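Local coordinates for protein ultraspiracle (Drosophila melanogaster, PDB 1HG4) that is a nuclear hormone receptor and transcription factor, whose ligand-binding domain here holds a phospholipid and is locked in an inactive conformation, at residues L60-F73 and L261-G273. Sequence-based numbering, arbitrary orientation.
Sequences LFQMVEYARMMPHF and LFLEQLEAPPPPG
The carboxamide of Gln265 lies over one face of the Phe61 ring, NE2 above the ring centre and the two planes 20° apart, while Pro271 CG meets the ring near its plane, 4.0 Å from Phe61 CE1. Pro270 CD sits over one face of the Arg68 guanidinium, offset toward the rim, with Glu65 OE1 at the edge, in plane. Gln265 sends its chain out extended, CG turned away from its own backbone nitrogen (chi1 -167°), and reaches helix 46-68. There Gln265 NE2 spends both its hydrogens: one on Phe61 O at 3.0 Å, a carbonyl that also accepts from Glu65 N, the other on the anti lone pair of Glu65 OE2 at 2.7 Å, nearly straight. These two bonds fix the amide's rotation. The syn side of the same carboxylate is taken by Arg68, side-on, with NE on OE1 and NH2 on OE2. With an alanine at Glu65, the Arg68 charge would probably lose its carboxylate mate and Gln265 NE2 one of its two acceptors. Arg68 also sends weak hydrogen bonds to the carbonyls of Gln265, Leu266 and Ala268, where helix 258-266 ends. On the apolar side Val64 CG2 packs 3.5 Å from Phe262 CD1, and CG1 against Leu266 CD2. The sequence of helix 258-266 fits the AF-2 activation helix of nuclear receptors, and its packing here is consistent with the locked, inactive conformation. The two helical segments cross at -56°, their axes 10.3 Å apart; Trp89 and Leu85 of helix 78-100 back Leu60 and Phe262 respectively, and Arg28 flanks Phe61 and Pro271 as the proline-rich tail runs back over helix 46-68.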
loop_
_atom_site.group_PDB
_atom_site.type_symbol
_atom_site.label_atom_id
_atom_site.label_comp_id
_atom_site.label_asym_id
_atom_site.label_seq_id
_atom_site.Cartn_x
_atom_site.Cartn_y
_atom_site.Cartn_z
ATOM N N LEU A 60 -8.345 -29.591 -4.169
ATOM C CA LEU A 60 -7.101 -28.899 -3.862
ATOM C C LEU A 60 -6.324 -28.653 -5.152
ATOM O O LEU A 60 -5.804 -27.556 -5.377
ATOM C CB LEU A 60 -6.245 -29.716 -2.897
ATOM C CG LEU A 60 -6.421 -29.451 -1.403
ATOM C CD1 LEU A 60 -5.555 -30.431 -0.616
ATOM C CD2 LEU A 60 -6.021 -28.007 -1.080
ATOM N N PHE A 61 -6.245 -29.683 -5.990
ATOM C CA PHE A 61 -5.543 -29.571 -7.262
ATOM C C PHE A 61 -6.174 -28.444 -8.067
ATOM O O PHE A 61 -5.482 -27.590 -8.613
ATOM C CB PHE A 61 -5.649 -30.875 -8.063
ATOM C CG PHE A 61 -4.814 -30.882 -9.312
ATOM C CD1 PHE A 61 -5.331 -30.399 -10.511
ATOM C CD2 PHE A 61 -3.491 -31.325 -9.281
ATOM C CE1 PHE A 61 -4.535 -30.356 -11.666
ATOM C CE2 PHE A 61 -2.688 -31.285 -10.434
ATOM C CZ PHE A 61 -3.213 -30.801 -11.623
ATOM N N GLN A 62 -7.499 -28.468 -8.139
ATOM C CA GLN A 62 -8.255 -27.474 -8.875
ATOM C C GLN A 62 -8.013 -26.077 -8.333
ATOM O O GLN A 62 -7.891 -25.117 -9.102
ATOM C CB GLN A 62 -9.746 -27.823 -8.825
ATOM C CG GLN A 62 -10.113 -29.009 -9.710
ATOM C CD GLN A 62 -11.419 -29.668 -9.307
ATOM O OE1 GLN A 62 -12.415 -28.997 -9.036
ATOM N NE2 GLN A 62 -11.424 -31.000 -9.281
ATOM N N MET A 63 -7.924 -25.974 -7.011
ATOM C CA MET A 63 -7.695 -24.699 -6.347
ATOM C C MET A 63 -6.402 -24.067 -6.815
ATOM O O MET A 63 -6.352 -22.868 -7.096
ATOM C CB MET A 63 -7.643 -24.889 -4.834
ATOM C CG MET A 63 -7.460 -23.584 -4.083
ATOM S SD MET A 63 -7.055 -23.846 -2.364
ATOM C CE MET A 63 -8.542 -24.764 -1.833
ATOM N N VAL A 64 -5.353 -24.877 -6.888
ATOM C CA VAL A 64 -4.049 -24.394 -7.331
ATOM C C VAL A 64 -4.142 -23.832 -8.751
ATOM O O VAL A 64 -3.614 -22.758 -9.026
ATOM C CB VAL A 64 -2.991 -25.531 -7.274
ATOM C CG1 VAL A 64 -1.702 -25.085 -7.933
ATOM C CG2 VAL A 64 -2.741 -25.915 -5.826
ATOM N N GLU A 65 -4.836 -24.542 -9.642
ATOM C CA GLU A 65 -4.980 -24.079 -11.019
ATOM C C GLU A 65 -5.862 -22.846 -11.064
ATOM O O GLU A 65 -5.704 -21.982 -11.929
ATOM C CB GLU A 65 -5.556 -25.179 -11.902
ATOM C CG GLU A 65 -4.629 -26.391 -12.053
ATOM C CD GLU A 65 -3.201 -26.028 -12.421
ATOM O OE1 GLU A 65 -2.986 -25.187 -13.322
ATOM O OE2 GLU A 65 -2.279 -26.592 -11.810
ATOM N N TYR A 66 -6.785 -22.762 -10.118
ATOM C CA TYR A 66 -7.674 -21.604 -10.008
ATOM C C TYR A 66 -6.839 -20.357 -9.713
ATOM O O TYR A 66 -6.954 -19.353 -10.419
ATOM C CB TYR A 66 -8.685 -21.844 -8.885
ATOM C CG TYR A 66 -9.220 -20.600 -8.224
ATOM C CD1 TYR A 66 -10.086 -19.737 -8.896
ATOM C CD2 TYR A 66 -8.878 -20.299 -6.903
ATOM C CE1 TYR A 66 -10.609 -18.598 -8.258
ATOM C CE2 TYR A 66 -9.391 -19.170 -6.260
ATOM C CZ TYR A 66 -10.256 -18.328 -6.935
ATOM O OH TYR A 66 -10.785 -17.257 -6.255
ATOM N N ALA A 67 -6.000 -20.429 -8.677
ATOM C CA ALA A 67 -5.138 -19.311 -8.297
ATOM C C ALA A 67 -4.171 -18.976 -9.430
ATOM O O ALA A 67 -3.847 -17.821 -9.671
ATOM C CB ALA A 67 -4.354 -19.659 -7.033
ATOM N N ARG A 68 -3.727 -19.999 -10.144
ATOM C CA ARG A 68 -2.799 -19.783 -11.237
ATOM C C ARG A 68 -3.378 -18.867 -12.321
ATOM O O ARG A 68 -2.642 -18.119 -12.967
ATOM C CB ARG A 68 -2.397 -21.127 -11.846
ATOM C CG ARG A 68 -1.689 -20.992 -13.169
ATOM C CD ARG A 68 -0.417 -21.775 -13.196
ATOM N NE ARG A 68 -0.616 -23.218 -13.126
ATOM C CZ ARG A 68 0.377 -24.063 -12.875
ATOM N NH1 ARG A 68 1.598 -23.586 -12.680
ATOM N NH2 ARG A 68 0.155 -25.366 -12.801
ATOM N N MET A 69 -4.692 -18.936 -12.512
ATOM C CA MET A 69 -5.376 -18.129 -13.516
ATOM C C MET A 69 -5.957 -16.846 -12.950
ATOM O O MET A 69 -6.585 -16.083 -13.676
ATOM C CB MET A 69 -6.506 -18.931 -14.182
ATOM C CG MET A 69 -6.022 -20.043 -15.104
ATOM S SD MET A 69 -7.376 -20.907 -15.907
ATOM C CE MET A 69 -7.811 -22.089 -14.566
ATOM N N MET A 70 -5.768 -16.613 -11.657
ATOM C CA MET A 70 -6.292 -15.393 -11.047
ATOM C C MET A 70 -5.382 -14.224 -11.387
ATOM O O MET A 70 -4.154 -14.366 -11.418
ATOM C CB MET A 70 -6.425 -15.553 -9.530
ATOM C CG MET A 70 -7.668 -16.328 -9.095
ATOM S SD MET A 70 -9.275 -15.437 -9.331
ATOM C CE MET A 70 -9.384 -14.517 -7.808
ATOM N N PRO A 71 -5.975 -13.051 -11.669
ATOM C CA PRO A 71 -5.222 -11.835 -12.021
ATOM C C PRO A 71 -4.064 -11.542 -11.072
ATOM O O PRO A 71 -4.262 -11.465 -9.853
ATOM C CB PRO A 71 -6.291 -10.737 -11.977
ATOM C CG PRO A 71 -7.538 -11.459 -12.382
ATOM C CD PRO A 71 -7.425 -12.774 -11.611
ATOM N N HIS A 72 -2.864 -11.407 -11.648
ATOM C CA HIS A 72 -1.625 -11.094 -10.914
ATOM C C HIS A 72 -1.000 -12.173 -10.033
ATOM O O HIS A 72 0.194 -12.083 -9.715
ATOM C CB HIS A 72 -1.817 -9.827 -10.064
ATOM C CG HIS A 72 -2.048 -8.594 -10.878
ATOM N ND1 HIS A 72 -1.026 -7.749 -11.256
ATOM C CD2 HIS A 72 -3.174 -8.103 -11.450
ATOM C CE1 HIS A 72 -1.514 -6.792 -12.025
ATOM N NE2 HIS A 72 -2.814 -6.984 -12.160
ATOM N N PHE A 73 -1.785 -13.179 -9.645
ATOM C CA PHE A 73 -1.293 -14.253 -8.780
ATOM C C PHE A 73 0.051 -14.838 -9.202
ATOM O O PHE A 73 0.990 -14.881 -8.408
ATOM C CB PHE A 73 -2.309 -15.389 -8.698
ATOM C CG PHE A 73 -1.976 -16.419 -7.650
ATOM C CD1 PHE A 73 -2.162 -16.142 -6.298
ATOM C CD2 PHE A 73 -1.466 -17.660 -8.010
ATOM C CE1 PHE A 73 -1.847 -17.083 -5.326
ATOM C CE2 PHE A 73 -1.147 -18.606 -7.035
ATOM C CZ PHE A 73 -1.337 -18.319 -5.700
ATOM N N LEU A 261 3.867 -29.487 -1.618
ATOM C CA LEU A 261 2.930 -29.966 -2.620
ATOM C C LEU A 261 2.441 -28.821 -3.507
ATOM O O LEU A 261 2.313 -28.984 -4.720
ATOM C CB LEU A 261 1.755 -30.679 -1.940
ATOM C CG LEU A 261 2.046 -31.998 -1.192
ATOM C CD1 LEU A 261 3.119 -31.796 -0.143
ATOM C CD2 LEU A 261 0.783 -32.486 -0.514
ATOM N N PHE A 262 2.180 -27.666 -2.903
ATOM C CA PHE A 262 1.730 -26.494 -3.649
ATOM C C PHE A 262 2.847 -26.005 -4.568
ATOM O O PHE A 262 2.638 -25.720 -5.752
ATOM C CB PHE A 262 1.352 -25.353 -2.690
ATOM C CG PHE A 262 -0.004 -25.497 -2.059
ATOM C CD1 PHE A 262 -1.041 -26.140 -2.730
ATOM C CD2 PHE A 262 -0.252 -24.941 -0.802
ATOM C CE1 PHE A 262 -2.316 -26.232 -2.160
ATOM C CE2 PHE A 262 -1.526 -25.022 -0.212
ATOM C CZ PHE A 262 -2.562 -25.671 -0.894
ATOM N N LEU A 263 4.041 -25.904 -4.008
ATOM C CA LEU A 263 5.208 -25.446 -4.752
ATOM C C LEU A 263 5.454 -26.314 -5.977
ATOM O O LEU A 263 5.767 -25.808 -7.058
ATOM C CB LEU A 263 6.445 -25.491 -3.856
ATOM C CG LEU A 263 7.465 -24.363 -3.973
ATOM C CD1 LEU A 263 8.685 -24.726 -3.142
ATOM C CD2 LEU A 263 7.854 -24.137 -5.418
ATOM N N GLU A 264 5.309 -27.623 -5.804
ATOM C CA GLU A 264 5.544 -28.555 -6.891
ATOM C C GLU A 264 4.518 -28.451 -8.005
ATOM O O GLU A 264 4.879 -28.545 -9.183
ATOM C CB GLU A 264 5.624 -29.981 -6.339
ATOM C CG GLU A 264 6.643 -30.106 -5.191
ATOM C CD GLU A 264 6.872 -31.537 -4.724
ATOM O OE1 GLU A 264 5.878 -32.301 -4.620
ATOM O OE2 GLU A 264 8.048 -31.884 -4.448
ATOM N N GLN A 265 3.246 -28.245 -7.664
ATOM C CA GLN A 265 2.245 -28.124 -8.721
ATOM C C GLN A 265 2.440 -26.793 -9.436
ATOM O O GLN A 265 2.324 -26.719 -10.660
ATOM C CB GLN A 265 0.819 -28.210 -8.170
ATOM C CG GLN A 265 -0.226 -28.404 -9.271
ATOM C CD GLN A 265 -1.643 -28.554 -8.751
ATOM O OE1 GLN A 265 -1.868 -29.168 -7.713
ATOM N NE2 GLN A 265 -2.610 -28.018 -9.488
ATOM N N LEU A 266 2.746 -25.742 -8.677
ATOM C CA LEU A 266 2.954 -24.433 -9.281
ATOM C C LEU A 266 4.126 -24.442 -10.253
ATOM O O LEU A 266 4.023 -23.903 -11.352
ATOM C CB LEU A 266 3.172 -23.366 -8.198
ATOM C CG LEU A 266 1.893 -22.926 -7.482
ATOM C CD1 LEU A 266 2.222 -22.038 -6.303
ATOM C CD2 LEU A 266 0.986 -22.216 -8.463
ATOM N N GLU A 267 5.233 -25.066 -9.854
ATOM C CA GLU A 267 6.427 -25.128 -10.699
ATOM C C GLU A 267 6.218 -26.024 -11.904
ATOM O O GLU A 267 7.084 -26.129 -12.766
ATOM C CB GLU A 267 7.634 -25.629 -9.901
ATOM C CG GLU A 267 8.111 -24.665 -8.829
ATOM C CD GLU A 267 9.285 -25.213 -8.028
ATOM O OE1 GLU A 267 9.152 -26.315 -7.450
ATOM O OE2 GLU A 267 10.341 -24.539 -7.966
ATOM N N ALA A 268 5.059 -26.659 -11.970
ATOM C CA ALA A 268 4.760 -27.542 -13.081
ATOM C C ALA A 268 3.768 -26.870 -14.015
ATOM O O ALA A 268 3.054 -25.951 -13.616
ATOM C CB ALA A 268 4.190 -28.847 -12.563
ATOM N N PRO A 269 3.705 -27.326 -15.275
ATOM C CA PRO A 269 2.773 -26.730 -16.230
ATOM C C PRO A 269 1.348 -27.088 -15.856
ATOM O O PRO A 269 1.112 -28.006 -15.073
ATOM C CB PRO A 269 3.185 -27.371 -17.550
ATOM C CG PRO A 269 3.562 -28.746 -17.122
ATOM C CD PRO A 269 4.401 -28.476 -15.881
ATOM N N PRO A 270 0.375 -26.357 -16.400
ATOM C CA PRO A 270 -1.011 -26.685 -16.068
ATOM C C PRO A 270 -1.478 -27.913 -16.851
ATOM O O PRO A 270 -0.842 -28.323 -17.818
ATOM C CB PRO A 270 -1.764 -25.416 -16.460
ATOM C CG PRO A 270 -0.945 -24.878 -17.607
ATOM C CD PRO A 270 0.464 -25.064 -17.107
ATOM N N PRO A 271 -2.580 -28.539 -16.419
ATOM C CA PRO A 271 -3.036 -29.708 -17.170
ATOM C C PRO A 271 -3.607 -29.254 -18.517
ATOM O O PRO A 271 -3.677 -28.057 -18.791
ATOM C CB PRO A 271 -4.096 -30.313 -16.246
ATOM C CG PRO A 271 -4.628 -29.120 -15.514
ATOM C CD PRO A 271 -3.371 -28.358 -15.191
ATOM N N PRO A 272 -4.003 -30.204 -19.380
ATOM C CA PRO A 272 -4.565 -29.840 -20.684
ATOM C C PRO A 272 -5.792 -28.938 -20.524
ATOM O O PRO A 272 -6.909 -29.341 -20.836
ATOM C CB PRO A 272 -4.926 -31.195 -21.293
ATOM C CG PRO A 272 -3.879 -32.105 -20.721
ATOM C CD PRO A 272 -3.840 -31.666 -19.268
ATOM N N GLY A 273 -5.573 -27.722 -20.027
ATOM C CA GLY A 273 -6.667 -26.785 -19.824
ATOM C C GLY A 273 -6.324 -25.669 -18.847
ATOM O O GLY A 273 -5.197 -25.567 -18.357
#